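Local atomic coordinates of GGDEF and EAL domain-containing protein (Vibrio cholerae O1 str. 2010EL-1786, PDB entry 6PWK), a protein that binds the second messenger cyclic di-GMP through its EAL domain as a LapD-type receptor, probably signalling to control large cell-surface adhesins in biofilm formation. Residues Glu192-His196 and Asn197-Thr201; Ala244-Ile247 and Phe248-Val252; Pro281-Ile284 and Arg285-Ser288; Ser390-Thr394 and Gln395-Asp399. All blocks are in the same frame, centred on the assembly; numbering follows the deposited sequence.

Interaction 1 of 4, residues Glu192-His196 and Asn197-Thr201; sequences EEAIH and NDWFT
W199 folds back over the last turn of helix 184-197, and its atoms can be followed outward. CB is 4.1 Å from A194 O, and CE3 lies 3.7 Å from A194 CA. Farther along the six-membered ring, CZ3 is 3.6 Å from E193 CG, and CH2 comes to 3.3 Å from E193 OE1. With W199 CG anti to its carbonyl carbon (chi1 -69°), the indole turns back along the helix; E193 O and N197 CB lie over one of its faces. The E193 carboxylate is inclined 48° to the indole plane, and its OE2 forms a salt bridge with K225. A194 O and I195 N lie at the edge of the F200 ring, near its plane, and F200 CE1 is also 3.6 Å from A194 CB. The backbone reverses at D198, where phi is +56°. W199 N donates to A194 O at 3.1 Å, on a lone pair in the carbonyl plane, and a weak bond joins D198 N to I195 O at 3.5 Å, a Schellman motif. N197 ND2 also turns toward E193 O, though its modelled bond is doubtfully short. Helix-end carbonyls thus find donors in the turn itself, while A194 CB packs against both aromatic rings where the chain passes into strand 200-209.

Interaction 2 of 4, residues Ala244-Ile247 and Phe248-Val252; sequences ASHI and FDQYV. With C2E (9,9'-[(2R,3R,3aS,5S,7aR,9R,10R,10aS,12S,14aR)-3,5,10,12-tetrahydroxy-5,12-dioxidooctahydro-2H,7H-difuro[3,2-d:3',2'-j][1,3,7,9,2,8]tetraoxadiphosphacyclododecine-2,9-diyl]bis(2-amino-1,9-dihydro-6H-purin-6-one)), chain C.
H246 and Q250, one turn apart, meet with the amide oxygen OE1 of Q250 at the imidazole edge, 3.5 Å from H246 CD2; I247 CD1 lies over one ring face. The ring and amide planes are 45° apart, and the two side chains run side by side in the same direction. The F248 ring carries V252 CG2 over one face, with S245 O near its plane at the edge. Ligand C21, in a guanine of cyclic di-GMP, also lies at an edge, 3.6 Å from F248 CE2, and N11 comes obliquely to 3.3 Å from the same atom. With F248 CG anti to the backbone N (chi1 167°), the phenyl is directed into the pocket. Alongside, D249 OD1 accepts the exocyclic amine N21 at 2.7 Å, with a nearly straight N-H...O angle of 163°. D249 OD2 is held by S277 OG and the backbone N of A274, a second shell that orients the carboxylate for the base. Behind these groups run helical bonds, D249 N to S245 O at 2.9 Å and Q250 N to H246 O at 2.9 Å. This first part of helix 245-261 packs H246 and Q250 on helix 281-292, S245 and F248 on helix 232-241, and I247 and Y251 on I195 of helix 184-197.

Interaction 3 of 4, residues Pro281-Ile284 and Arg285-Ser288; sequences PSFI and RWIS
F283 and I287 stand one turn apart at the start of helix 281-292, one of the helices outside the modified TIM-type barrel of the EAL domain, in which one strand runs against its neighbours, and they meet in a CH-pi contact. I287 CG1 sits over the phenyl face, 4.3 Å from the centroid of the F283 ring and 21° off its normal, shifted toward the rim; the nearest ring atom, F283 CZ, is 4.0 Å from I287 CG1. F283 CG is anti to its backbone N (chi1 180°), which carries the ring alongside I287, both side chains pointing the same way. The six-membered part of W286 also packs here, its CE3 lying 4.3 Å from F283 CE1. Backbone bonds keep the turn regular, among them I287 N to F283 O at 3.0 Å and R285 N to P281 O at 3.0 Å. S288 adds a side-chain bond: OG donates to I284 O at 3.1 Å, in the carbonyl plane. The R285 chain bends at chi3 (67°) after its CG passes 3.7 Å from P281 O. Its guanidinium then leaves the helix for the second subunit, with a salt bridge from NH2 to E348 and a hydrogen bond from NH1 to H315 of that subunit. Within the chain, I284, I287 and S288 lie on helix 314-326, whereas F283 and W286 cover Q250 of helix 245-261.

Interaction 4 of 4, residues Ser390-Thr394 and Gln395-Asp399; sequences SRVET and QTQLD. With C2E (9,9'-[(2R,3R,3aS,5S,7aR,9R,10R,10aS,12S,14aR)-3,5,10,12-tetrahydroxy-5,12-dioxidooctahydro-2H,7H-difuro[3,2-d:3',2'-j][1,3,7,9,2,8]tetraoxadiphosphacyclododecine-2,9-diyl]bis(2-amino-1,9-dihydro-6H-purin-6-one)), chain C.
Between V392 and L398 the chain changes from loop to helix. R391 has a positive phi of 60°, V392 is extended, E393 is not, and T394 is extended again just before helix 395-402, whose first turn is marked by L398 N donating to T394 O at 2.9 Å. T394 OG1 lies between its own N and carbonyl carbon (chi1 70°), and there it accepts Q397 N at 2.9 Å and 167°. Q397 answers with its amide oxygen: OE1 takes E393 N at 2.6 Å, nearly along the C=O axis, and T394 N at 3.1 Å from above the carbonyl plane. This reciprocal exchange between T394 and Q397 is a capping box; with E393 N as a second donor, two backbone N-H groups grip one oxygen. V392 and L398 cross at about a right angle, with V392 CG1 3.9 Å from L398 CD1. On the ligand side, R391 CG lies over a guanine face of cyclic di-GMP, 3.3 Å from C4. R391 NH1 makes a weak bond to phosphate oxygen O1P at 2.7 Å, while ligand O4' sits over one guanidinium face; Y358 adds a cation-pi contact. E393 OE1 accepts the exocyclic N2 at 2.6 Å and, weakly, N1 of that guanine.

Overall arrangement
From the N terminus the four contacts come in series; none encloses or crosses another, and each closes only a turn of its own. Interaction 1 turns helix 184-197 into strand 200-209 and touches interaction 2, D198 OD1 lying 2.9 Å from Y251 OH and F200 packing on F248. Interaction 2, in helix 245-261, packs in turn on interaction 3 in helix 281-292, with Q250 CG 3.5 Å from W286 CD2. Interaction 4, after strand 386-389, touches none of them: its nearest atoms are about 14 Å from interaction 2. Cyclic di-GMP spans that gap, D249 holding one guanine and E393 the other.

Interaction 1 of 4, residues Glu192-His196 and Asn197-Thr201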
# COMPACT_ATOMS: atom_id res chain seq x y z
N GLU A 192 -20.95 0.66 -10.32
CA GLU A 192 -21.81 0.28 -9.21
C GLU A 192 -23.28 0.34 -9.60
O GLU A 192 -24.07 -0.53 -9.21
CB GLU A 192 -21.55 1.18 -8.00
CG GLU A 192 -20.16 1.05 -7.39
CD GLU A 192 -19.92 2.07 -6.30
OE1 GLU A 192 -19.05 1.83 -5.43
OE2 GLU A 192 -20.59 3.13 -6.31
N GLU A 193 -23.65 1.36 -10.37
CA GLU A 193 -25.02 1.44 -10.88
C GLU A 193 -25.33 0.28 -11.81
O GLU A 193 -26.41 -0.33 -11.73
CB GLU A 193 -25.22 2.78 -11.59
CG GLU A 193 -26.66 3.13 -11.91
CD GLU A 193 -26.78 4.46 -12.62
OE1 GLU A 193 -27.93 4.91 -12.85
OE2 GLU A 193 -25.74 5.06 -12.95
N ALA A 194 -24.39 -0.06 -12.69
CA ALA A 194 -24.59 -1.18 -13.61
C ALA A 194 -24.66 -2.50 -12.87
O ALA A 194 -25.43 -3.40 -13.24
CB ALA A 194 -23.48 -1.21 -14.65
N ILE A 195 -23.85 -2.66 -11.82
CA ILE A 195 -23.91 -3.87 -11.01
C ILE A 195 -25.25 -3.96 -10.29
O ILE A 195 -25.87 -5.03 -10.22
CB ILE A 195 -22.73 -3.92 -10.03
CG1 ILE A 195 -21.41 -4.11 -10.79
CG2 ILE A 195 -22.93 -5.01 -8.99
CD1 ILE A 195 -20.19 -4.10 -9.90
N HIS A 196 -25.73 -2.83 -9.76
CA HIS A 196 -26.95 -2.85 -8.95
C HIS A 196 -28.18 -3.14 -9.80
O HIS A 196 -29.09 -3.84 -9.35
CB HIS A 196 -27.10 -1.51 -8.22
CG HIS A 196 -28.14 -1.53 -7.15
ND1 HIS A 196 -29.33 -0.83 -7.25
CD2 HIS A 196 -28.17 -2.15 -5.95
CE1 HIS A 196 -30.04 -1.02 -6.15
NE2 HIS A 196 -29.36 -1.82 -5.35
N ASN A 197 -28.23 -2.62 -11.02
CA ASN A 197 -29.39 -2.76 -11.89
C ASN A 197 -29.25 -3.91 -12.89
O ASN A 197 -30.15 -4.09 -13.72
CB ASN A 197 -29.64 -1.45 -12.65
CG ASN A 197 -29.86 -0.28 -11.72
OD1 ASN A 197 -31.00 0.08 -11.40
ND2 ASN A 197 -28.77 0.34 -11.27
N ASP A 198 -28.17 -4.68 -12.82
CA ASP A 198 -27.94 -5.82 -13.71
C ASP A 198 -28.01 -5.40 -15.18
O ASP A 198 -28.70 -6.02 -16.00
CB ASP A 198 -28.93 -6.95 -13.40
CG ASP A 198 -28.67 -7.61 -12.06
OD1 ASP A 198 -27.64 -8.30 -11.93
OD2 ASP A 198 -29.49 -7.42 -11.14
N TRP A 199 -27.29 -4.33 -15.50
CA TRP A 199 -27.17 -3.86 -16.87
C TRP A 199 -26.08 -4.59 -17.65
O TRP A 199 -25.78 -4.18 -18.78
CB TRP A 199 -26.87 -2.35 -16.88
CG TRP A 199 -28.01 -1.50 -16.44
CD1 TRP A 199 -29.33 -1.85 -16.40
CD2 TRP A 199 -27.94 -0.16 -15.95
NE1 TRP A 199 -30.08 -0.80 -15.92
CE2 TRP A 199 -29.25 0.25 -15.64
CE3 TRP A 199 -26.89 0.74 -15.75
CZ2 TRP A 199 -29.54 1.52 -15.14
CZ3 TRP A 199 -27.18 2.00 -15.26
CH2 TRP A 199 -28.49 2.38 -14.96
N PHE A 200 -25.51 -5.64 -17.09
CA PHE A 200 -24.35 -6.28 -17.69
C PHE A 200 -24.75 -7.26 -18.78
O PHE A 200 -25.77 -7.95 -18.68
CB PHE A 200 -23.53 -7.01 -16.62
CG PHE A 200 -22.53 -6.13 -15.93
CD1 PHE A 200 -22.92 -5.25 -14.93
CD2 PHE A 200 -21.19 -6.19 -16.28
CE1 PHE A 200 -21.99 -4.44 -14.31
CE2 PHE A 200 -20.26 -5.38 -15.65
CZ PHE A 200 -20.66 -4.51 -14.66
N THR A 201 -23.94 -7.31 -19.83
CA THR A 201 -24.04 -8.30 -20.89
C THR A 201 -22.72 -9.06 -20.97
O THR A 201 -21.66 -8.53 -20.60
CB THR A 201 -24.36 -7.67 -22.24
OG1 THR A 201 -23.30 -6.79 -22.63
CG2 THR A 201 -25.67 -6.88 -22.17

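Interaction 2 of 4, residues Ala244-Ile247 and Phe248-Val252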
# COMPACT_ATOMS: atom_id res chain seq x y z
N ALA A 244 -11.15 -0.69 -6.30
CA ALA A 244 -12.52 -1.16 -6.32
C ALA A 244 -12.78 -2.21 -7.41
O ALA A 244 -13.93 -2.61 -7.60
CB ALA A 244 -13.49 0.01 -6.51
N SER A 245 -11.74 -2.66 -8.11
CA SER A 245 -11.94 -3.63 -9.18
C SER A 245 -12.39 -4.99 -8.65
O SER A 245 -13.02 -5.75 -9.39
CB SER A 245 -10.66 -3.80 -10.00
OG SER A 245 -9.64 -4.43 -9.24
N HIS A 246 -12.10 -5.30 -7.39
CA HIS A 246 -12.54 -6.58 -6.84
C HIS A 246 -14.06 -6.63 -6.69
O HIS A 246 -14.64 -7.72 -6.73
CB HIS A 246 -11.85 -6.86 -5.50
CG HIS A 246 -12.21 -5.88 -4.42
ND1 HIS A 246 -11.58 -4.65 -4.30
CD2 HIS A 246 -13.11 -5.94 -3.42
CE1 HIS A 246 -12.09 -4.01 -3.27
NE2 HIS A 246 -13.02 -4.76 -2.72
N ILE A 247 -14.71 -5.48 -6.52
CA ILE A 247 -16.17 -5.45 -6.55
C ILE A 247 -16.67 -5.90 -7.92
O ILE A 247 -17.63 -6.67 -8.03
CB ILE A 247 -16.69 -4.05 -6.20
CG1 ILE A 247 -16.46 -3.73 -4.72
CG2 ILE A 247 -18.17 -3.92 -6.54
CD1 ILE A 247 -15.19 -2.96 -4.45
N PHE A 248 -16.01 -5.43 -8.98
CA PHE A 248 -16.41 -5.80 -10.33
C PHE A 248 -16.09 -7.26 -10.61
O PHE A 248 -16.91 -7.97 -11.22
CB PHE A 248 -15.71 -4.88 -11.33
CG PHE A 248 -15.79 -5.35 -12.75
CD1 PHE A 248 -16.95 -5.18 -13.48
CD2 PHE A 248 -14.70 -5.94 -13.36
CE1 PHE A 248 -17.02 -5.60 -14.80
CE2 PHE A 248 -14.77 -6.37 -14.67
CZ PHE A 248 -15.93 -6.19 -15.39
N ASP A 249 -14.92 -7.74 -10.18
CA ASP A 249 -14.56 -9.13 -10.44
C ASP A 249 -15.44 -10.09 -9.66
O ASP A 249 -15.79 -11.16 -10.16
CB ASP A 249 -13.08 -9.36 -10.11
CG ASP A 249 -12.16 -8.91 -11.22
OD1 ASP A 249 -12.62 -8.83 -12.38
OD2 ASP A 249 -10.97 -8.64 -10.94
N GLN A 250 -15.80 -9.74 -8.42
CA GLN A 250 -16.67 -10.61 -7.64
C GLN A 250 -18.06 -10.72 -8.25
O GLN A 250 -18.69 -11.78 -8.19
CB GLN A 250 -16.75 -10.12 -6.20
CG GLN A 250 -15.49 -10.40 -5.38
CD GLN A 250 -15.43 -9.60 -4.10
OE1 GLN A 250 -14.34 -9.23 -3.64
NE2 GLN A 250 -16.58 -9.33 -3.51
N TYR A 251 -18.54 -9.63 -8.86
CA TYR A 251 -19.84 -9.68 -9.53
C TYR A 251 -19.78 -10.59 -10.76
O TYR A 251 -20.68 -11.41 -10.97
CB TYR A 251 -20.29 -8.28 -9.91
CG TYR A 251 -21.55 -8.26 -10.75
CD1 TYR A 251 -22.80 -8.37 -10.16
CD2 TYR A 251 -21.49 -8.13 -12.13
CE1 TYR A 251 -23.96 -8.35 -10.92
CE2 TYR A 251 -22.64 -8.11 -12.90
CZ TYR A 251 -23.87 -8.22 -12.29
OH TYR A 251 -25.02 -8.20 -13.05
N VAL A 252 -18.74 -10.44 -11.57
CA VAL A 252 -18.60 -11.26 -12.77
C VAL A 252 -18.48 -12.74 -12.39
O VAL A 252 -19.11 -13.60 -13.01
CB VAL A 252 -17.39 -10.79 -13.60
CG1 VAL A 252 -17.12 -11.76 -14.75
CG2 VAL A 252 -17.63 -9.38 -14.13
P1 C2E C . -8.44 -9.33 -23.09
O2P C2E C . -8.09 -10.38 -22.07
O1P C2E C . -7.26 -9.29 -24.02
O5' C2E C . -9.70 -9.78 -24.02
C5' C2E C . -9.54 -9.75 -25.40
C4' C2E C . -10.14 -8.39 -25.88
O4' C2E C . -9.93 -8.23 -27.16
C3' C2E C . -11.67 -8.40 -25.76
O3' C2E C . -12.07 -7.12 -25.89
C2' C2E C . -12.06 -9.15 -27.04
O2' C2E C . -13.49 -8.92 -27.36
C1' C2E C . -11.34 -8.49 -27.90
N9 C2E C . -10.97 -9.06 -29.17
C8 C2E C . -11.26 -10.36 -28.91
N7 C2E C . -10.95 -11.06 -30.03
C5 C2E C . -10.48 -10.22 -30.94
C6 C2E C . -9.95 -10.38 -32.38
O6 C2E C . -9.92 -11.43 -32.92
N1 C2E C . -9.49 -9.23 -33.10
C2 C2E C . -9.50 -7.92 -32.51
N2 C2E C . -9.05 -6.71 -33.19
N3 C2E C . -10.00 -7.80 -31.14
C4 C2E C . -10.48 -8.99 -30.39
P11 C2E C . -13.08 -6.63 -24.67
O21 C2E C . -14.45 -7.26 -24.60
O11 C2E C . -13.33 -5.16 -24.89
O5A C2E C . -12.12 -6.82 -23.35
C5A C2E C . -11.12 -5.83 -23.27
C4A C2E C . -10.36 -5.98 -22.02
O4A C2E C . -11.13 -5.69 -21.00
C3A C2E C . -9.86 -7.58 -21.82
O3A C2E C . -8.53 -7.79 -22.47
C2A C2E C . -9.78 -7.75 -20.61
O2A C2E C . -8.40 -7.39 -20.13
C1A C2E C . -10.90 -6.76 -19.96
N91 C2E C . -12.00 -7.43 -19.70
C81 C2E C . -13.00 -7.79 -20.52
N71 C2E C . -13.89 -8.45 -19.76
C51 C2E C . -13.44 -8.49 -18.50
C61 C2E C . -14.01 -9.09 -17.22
O61 C2E C . -15.04 -9.64 -17.28
N11 C2E C . -13.30 -8.98 -15.98
C21 C2E C . -12.04 -8.30 -15.93
N21 C2E C . -11.33 -8.19 -14.67
N31 C2E C . -11.50 -7.73 -17.17
C41 C2E C . -12.24 -7.84 -18.46

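Interaction 3 of 4, residues Pro281-Ile284 and Arg285-Ser288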
# COMPACT_ATOMS: atom_id res chain seq x y z
N PRO A 281 -6.41 -8.61 -0.20
CA PRO A 281 -6.52 -9.86 0.56
C PRO A 281 -7.95 -10.28 0.86
O PRO A 281 -8.22 -11.47 1.02
CB PRO A 281 -5.74 -9.56 1.85
CG PRO A 281 -5.75 -8.06 1.95
CD PRO A 281 -5.69 -7.57 0.54
N SER A 282 -8.89 -9.33 0.94
CA SER A 282 -10.29 -9.69 1.09
C SER A 282 -10.80 -10.45 -0.13
O SER A 282 -11.64 -11.35 0.00
CB SER A 282 -11.13 -8.44 1.33
OG SER A 282 -10.92 -7.48 0.31
N PHE A 283 -10.30 -10.11 -1.31
CA PHE A 283 -10.67 -10.84 -2.52
C PHE A 283 -10.09 -12.25 -2.52
O PHE A 283 -10.71 -13.18 -3.04
CB PHE A 283 -10.21 -10.06 -3.76
CG PHE A 283 -10.55 -10.73 -5.06
CD1 PHE A 283 -11.86 -10.79 -5.51
CD2 PHE A 283 -9.55 -11.29 -5.84
CE1 PHE A 283 -12.17 -11.40 -6.71
CE2 PHE A 283 -9.85 -11.90 -7.04
CZ PHE A 283 -11.16 -11.95 -7.47
N ILE A 284 -8.90 -12.42 -1.94
CA ILE A 284 -8.29 -13.75 -1.88
C ILE A 284 -9.07 -14.64 -0.91
O ILE A 284 -9.25 -15.84 -1.16
CB ILE A 284 -6.81 -13.65 -1.50
CG1 ILE A 284 -6.07 -12.73 -2.48
CG2 ILE A 284 -6.16 -15.03 -1.47
CD1 ILE A 284 -4.58 -12.65 -2.24
N ARG A 285 -9.54 -14.08 0.20
CA ARG A 285 -10.43 -14.83 1.08
C ARG A 285 -11.77 -15.10 0.42
O ARG A 285 -12.34 -16.18 0.57
CB ARG A 285 -10.64 -14.07 2.40
CG ARG A 285 -9.45 -14.05 3.33
CD ARG A 285 -9.83 -13.37 4.64
NE ARG A 285 -10.81 -14.15 5.39
CZ ARG A 285 -11.56 -13.67 6.38
NH1 ARG A 285 -11.45 -12.39 6.72
NH2 ARG A 285 -12.41 -14.45 7.01
N TRP A 286 -12.29 -14.11 -0.31
CA TRP A 286 -13.59 -14.25 -0.96
C TRP A 286 -13.60 -15.41 -1.95
O TRP A 286 -14.57 -16.17 -2.02
CB TRP A 286 -13.96 -12.94 -1.66
CG TRP A 286 -15.32 -12.92 -2.29
CD1 TRP A 286 -16.47 -12.45 -1.72
CD2 TRP A 286 -15.66 -13.36 -3.60
NE1 TRP A 286 -17.51 -12.58 -2.60
CE2 TRP A 286 -17.05 -13.14 -3.77
CE3 TRP A 286 -14.94 -13.92 -4.66
CZ2 TRP A 286 -17.72 -13.46 -4.94
CZ3 TRP A 286 -15.61 -14.25 -5.83
CH2 TRP A 286 -16.99 -14.02 -5.96
N ILE A 287 -12.52 -15.56 -2.72
CA ILE A 287 -12.45 -16.63 -3.71
C ILE A 287 -12.53 -17.99 -3.03
O ILE A 287 -13.25 -18.89 -3.49
CB ILE A 287 -11.18 -16.49 -4.56
CG1 ILE A 287 -11.44 -15.57 -5.76
CG2 ILE A 287 -10.68 -17.85 -5.05
CD1 ILE A 287 -12.42 -16.15 -6.76
N SER A 288 -11.81 -18.17 -1.92
CA SER A 288 -11.84 -19.44 -1.21
C SER A 288 -13.23 -19.74 -0.66
O SER A 288 -13.69 -20.88 -0.71
CB SER A 288 -10.81 -19.44 -0.08
OG SER A 288 -9.61 -18.81 -0.49

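Interaction 4 of 4, residues Ser390-Thr394 and Gln395-Asp399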
# COMPACT_ATOMS: atom_id res chain seq x y z
N SER A 390 -3.86 -15.37 -29.24
CA SER A 390 -4.89 -14.43 -28.81
C SER A 390 -5.19 -13.42 -29.91
O SER A 390 -4.29 -12.91 -30.57
CB SER A 390 -4.45 -13.70 -27.53
OG SER A 390 -5.42 -12.76 -27.12
N ARG A 391 -6.49 -13.14 -30.08
CA ARG A 391 -6.97 -12.07 -30.96
C ARG A 391 -6.53 -12.29 -32.41
O ARG A 391 -6.05 -11.37 -33.08
CB ARG A 391 -6.54 -10.70 -30.43
CG ARG A 391 -7.53 -10.14 -29.41
CD ARG A 391 -6.88 -9.49 -28.19
NE ARG A 391 -6.67 -8.06 -28.36
CZ ARG A 391 -6.69 -7.17 -27.37
NH1 ARG A 391 -6.92 -7.58 -26.13
NH2 ARG A 391 -6.49 -5.89 -27.62
N VAL A 392 -6.73 -13.51 -32.89
CA VAL A 392 -6.39 -13.87 -34.26
C VAL A 392 -7.53 -13.43 -35.17
O VAL A 392 -8.68 -13.86 -35.00
CB VAL A 392 -6.13 -15.38 -34.39
CG1 VAL A 392 -5.50 -15.69 -35.74
CG2 VAL A 392 -5.25 -15.87 -33.26
N GLU A 393 -7.22 -12.56 -36.13
CA GLU A 393 -8.21 -11.97 -37.03
C GLU A 393 -8.18 -12.54 -38.44
O GLU A 393 -9.23 -12.67 -39.06
CB GLU A 393 -8.02 -10.45 -37.12
CG GLU A 393 -8.15 -9.71 -35.82
CD GLU A 393 -8.23 -8.21 -36.02
OE1 GLU A 393 -9.24 -7.60 -35.60
OE2 GLU A 393 -7.30 -7.64 -36.63
N THR A 394 -7.00 -12.84 -38.97
CA THR A 394 -6.85 -13.18 -40.38
C THR A 394 -6.24 -14.56 -40.54
O THR A 394 -5.59 -15.09 -39.64
CB THR A 394 -5.98 -12.15 -41.11
OG1 THR A 394 -4.62 -12.28 -40.67
CG2 THR A 394 -6.46 -10.73 -40.82
N GLN A 395 -6.48 -15.14 -41.72
CA GLN A 395 -5.83 -16.41 -42.07
C GLN A 395 -4.32 -16.24 -42.17
O GLN A 395 -3.57 -17.18 -41.90
CB GLN A 395 -6.40 -16.95 -43.38
CG GLN A 395 -5.91 -18.34 -43.76
CD GLN A 395 -6.45 -19.43 -42.85
OE1 GLN A 395 -7.65 -19.49 -42.59
NE2 GLN A 395 -5.57 -20.29 -42.36
N THR A 396 -3.86 -15.04 -42.57
CA THR A 396 -2.43 -14.76 -42.57
C THR A 396 -1.86 -14.87 -41.16
O THR A 396 -0.81 -15.49 -40.95
CB THR A 396 -2.17 -13.37 -43.15
OG1 THR A 396 -2.73 -13.28 -44.46
CG2 THR A 396 -0.68 -13.08 -43.21
N GLN A 397 -2.53 -14.26 -40.18
CA GLN A 397 -2.12 -14.42 -38.79
C GLN A 397 -2.22 -15.88 -38.35
O GLN A 397 -1.32 -16.40 -37.69
CB GLN A 397 -2.97 -13.53 -37.88
CG GLN A 397 -2.73 -12.04 -38.06
CD GLN A 397 -3.85 -11.20 -37.47
OE1 GLN A 397 -4.88 -11.73 -37.05
NE2 GLN A 397 -3.65 -9.89 -37.45
N LEU A 398 -3.32 -16.55 -38.72
CA LEU A 398 -3.50 -17.94 -38.33
C LEU A 398 -2.41 -18.83 -38.91
O LEU A 398 -1.87 -19.70 -38.22
CB LEU A 398 -4.88 -18.42 -38.77
CG LEU A 398 -5.46 -19.67 -38.10
CD1 LEU A 398 -5.58 -19.45 -36.60
CD2 LEU A 398 -6.82 -20.00 -38.70
N ASP A 399 -2.06 -18.61 -40.19
CA ASP A 399 -1.02 -19.43 -40.82
C ASP A 399 0.35 -19.12 -40.24
O ASP A 399 1.17 -20.03 -40.06
CB ASP A 399 -1.03 -19.21 -42.33
CG ASP A 399 -2.29 -19.73 -42.99
OD1 ASP A 399 -2.83 -20.76 -42.54
OD2 ASP A 399 -2.75 -19.10 -43.97
P1 C2E C . -8.44 -9.33 -23.09
O2P C2E C . -8.09 -10.38 -22.07
O1P C2E C . -7.26 -9.29 -24.02
O5' C2E C . -9.70 -9.78 -24.02
C5' C2E C . -9.54 -9.75 -25.40
C4' C2E C . -10.14 -8.39 -25.88
O4' C2E C . -9.93 -8.23 -27.16
C3' C2E C . -11.67 -8.40 -25.76
O3' C2E C . -12.07 -7.12 -25.89
C2' C2E C . -12.06 -9.15 -27.04
O2' C2E C . -13.49 -8.92 -27.36
C1' C2E C . -11.34 -8.49 -27.90
N9 C2E C . -10.97 -9.06 -29.17
C8 C2E C . -11.26 -10.36 -28.91
N7 C2E C . -10.95 -11.06 -30.03
C5 C2E C . -10.48 -10.22 -30.94
C6 C2E C . -9.95 -10.38 -32.38
O6 C2E C . -9.92 -11.43 -32.92
N1 C2E C . -9.49 -9.23 -33.10
C2 C2E C . -9.50 -7.92 -32.51
N2 C2E C . -9.05 -6.71 -33.19
N3 C2E C . -10.00 -7.80 -31.14
C4 C2E C . -10.48 -8.99 -30.39
P11 C2E C . -13.08 -6.63 -24.67
O21 C2E C . -14.45 -7.26 -24.60
O11 C2E C . -13.33 -5.16 -24.89
O5A C2E C . -12.12 -6.82 -23.35
C5A C2E C . -11.12 -5.83 -23.27
C4A C2E C . -10.36 -5.98 -22.02
O4A C2E C . -11.13 -5.69 -21.00
C3A C2E C . -9.86 -7.58 -21.82
O3A C2E C . -8.53 -7.79 -22.47
C2A C2E C . -9.78 -7.75 -20.61
O2A C2E C . -8.40 -7.39 -20.13
C1A C2E C . -10.90 -6.76 -19.96
N91 C2E C . -12.00 -7.43 -19.70
C81 C2E C . -13.00 -7.79 -20.52
N71 C2E C . -13.89 -8.45 -19.76
C51 C2E C . -13.44 -8.49 -18.50
C61 C2E C . -14.01 -9.09 -17.22
O61 C2E C . -15.04 -9.64 -17.28
N11 C2E C . -13.30 -8.98 -15.98
C21 C2E C . -12.04 -8.30 -15.93
N21 C2E C . -11.33 -8.19 -14.67
N31 C2E C . -11.50 -7.73 -17.17
C41 C2E C . -12.24 -7.84 -18.46